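Local coordinates for protein BexL (Amycolatopsis orientalis, PDB 4XRW) that is a di-domain aromatase/cyclase that probably cyclises and aromatises a polyketide intermediate in the type II polyketide synthase pathway leading to BE-7585A, at residues A[193-196]-A[197-200]. Residues are numbered along the deposited sequence; the frame is centred on the assembly and turned at random.
Sequences DQAA and LWAE
Gln194 and Leu197, and then Ala195 and Trp198, are joined by successive i to i+3 backbone bonds that wind the chain into 3-10 turns: Leu197 N donates to Gln194 O over 3.2 Å, and Trp198 N to Ala195 O over 3.0 Å, with an N-H...O angle of 165°. Just before them the chain leaves helix 185-193 through an inverse gamma turn centred on Gln194, where Ala195 N bonds weakly to Asp193 O.

With CG anti to its own carbonyl carbon, beside the backbone N (chi1 -74°), the Trp198 indole turns back along the chain and lays a face over Ala195. Ala195 CA lies 3.6 Å from the centroid of the five-membered ring, almost exactly on its normal, a CH-pi contact. Ala195 CB lies over the same face, 3.8 Å from Trp198 CD2. A small residue suits this buried place because it lets the wide indole approach the backbone itself. The ring's one polar atom is satisfied too, as Trp198 NE1 bonds to Phe191 O in the preceding helix.

Away from this pair, the side chains of Gln194 and Leu197 run side by side in the same direction. The partly exposed site suits the polar amide of Gln194, while Leu197 CD1 meets its OE1 at 3.7 Å in simple van der Waals contact. Ala196 O, which takes part in neither of these backbone bonds, accepts a hydrogen bond from a water 2.6 Å away; the same water donates to Glu200 OE2, so one solvent molecule bridges the exposed carboxylate and the turn.

Trp198 and Ala195 also pack on Leu220 and Arg238, carrying the turn onto strands 217-225 and 231-241. This is a helix-to-helix connection through 3-10 turns, linking helices 185-193 and 198-201 against the antiparallel sheet of the second helix-grip domain.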
loop_
_atom_site.group_PDB
_atom_site.type_symbol
_atom_site.label_atom_id
_atom_site.label_comp_id
_atom_site.label_asym_id
_atom_site.label_seq_id
_atom_site.Cartn_x
_atom_site.Cartn_y
_atom_site.Cartn_z
ATOM N N ASP A 193 -3.410 -16.494 6.172
ATOM C CA ASP A 193 -4.612 -16.068 5.434
ATOM C C ASP A 193 -5.858 -16.107 6.321
ATOM O O ASP A 193 -6.676 -15.181 6.330
ATOM C CB ASP A 193 -4.803 -16.966 4.214
ATOM C CG ASP A 193 -6.008 -16.581 3.354
ATOM O OD1 ASP A 193 -6.171 -15.388 3.020
ATOM O OD2 ASP A 193 -6.773 -17.503 3.000
ATOM N N GLN A 194 -6.015 -17.195 7.071
ATOM C CA GLN A 194 -7.209 -17.405 7.865
ATOM C C GLN A 194 -7.133 -16.680 9.196
ATOM O O GLN A 194 -7.065 -17.277 10.305
ATOM C CB GLN A 194 -7.446 -18.921 8.044
ATOM C CG GLN A 194 -7.661 -19.594 6.713
ATOM C CD GLN A 194 -7.841 -21.105 6.800
ATOM O OE1 GLN A 194 -8.250 -21.641 7.823
ATOM N NE2 GLN A 194 -7.538 -21.782 5.713
ATOM N N ALA A 195 -7.168 -15.353 9.118
ATOM C CA ALA A 195 -6.909 -14.541 10.285
ATOM C C ALA A 195 -8.089 -14.523 11.253
ATOM O O ALA A 195 -7.922 -14.173 12.412
ATOM C CB ALA A 195 -6.521 -13.102 9.867
ATOM N N ALA A 196 -9.257 -14.971 10.808
ATOM C CA ALA A 196 -10.406 -15.061 11.696
ATOM C C ALA A 196 -10.111 -15.986 12.863
ATOM O O ALA A 196 -10.708 -15.852 13.922
ATOM C CB ALA A 196 -11.635 -15.531 10.932
ATOM N N LEU A 197 -9.164 -16.910 12.661
ATOM C CA LEU A 197 -8.801 -17.897 13.679
ATOM C C LEU A 197 -7.693 -17.435 14.614
ATOM O O LEU A 197 -7.286 -18.170 15.526
ATOM C CB LEU A 197 -8.386 -19.195 12.979
ATOM C CG LEU A 197 -9.430 -19.826 12.039
ATOM C CD1 LEU A 197 -8.870 -21.064 11.390
ATOM C CD2 LEU A 197 -10.749 -20.183 12.773
ATOM N N TRP A 198 -7.155 -16.235 14.388
ATOM C CA TRP A 198 -6.028 -15.770 15.188
ATOM C C TRP A 198 -6.353 -15.479 16.648
ATOM O O TRP A 198 -5.452 -15.486 17.470
ATOM C CB TRP A 198 -5.410 -14.515 14.555
ATOM C CG TRP A 198 -4.601 -14.741 13.341
ATOM C CD1 TRP A 198 -4.347 -15.922 12.708
ATOM C CD2 TRP A 198 -3.930 -13.734 12.581
ATOM N NE1 TRP A 198 -3.548 -15.722 11.613
ATOM C CE2 TRP A 198 -3.267 -14.389 11.509
ATOM C CE3 TRP A 198 -3.813 -12.350 12.706
ATOM C CZ2 TRP A 198 -2.504 -13.712 10.585
ATOM C CZ3 TRP A 198 -3.046 -11.672 11.772
ATOM C CH2 TRP A 198 -2.417 -12.355 10.716
ATOM N N ALA A 199 -7.621 -15.221 16.997
ATOM C CA ALA A 199 -7.933 -15.008 18.402
ATOM C C ALA A 199 -7.751 -16.316 19.196
ATOM O O ALA A 199 -7.519 -16.260 20.392
ATOM C CB ALA A 199 -9.344 -14.473 18.588
ATOM N N GLU A 200 -7.830 -17.462 18.529
ATOM C CA GLU A 200 -7.645 -18.753 19.217
ATOM C C GLU A 200 -6.228 -19.304 19.010
ATOM O O GLU A 200 -5.799 -20.209 19.738
ATOM C CB GLU A 200 -8.728 -19.756 18.774
ATOM C CG GLU A 200 -8.539 -20.444 17.450
ATOM C CD GLU A 200 -9.862 -20.683 16.663
ATOM O OE1 GLU A 200 -10.076 -21.836 16.193
ATOM O OE2 GLU A 200 -10.663 -19.723 16.483
HETATM O O HOH W 1 -10.329 -16.646 16.320
#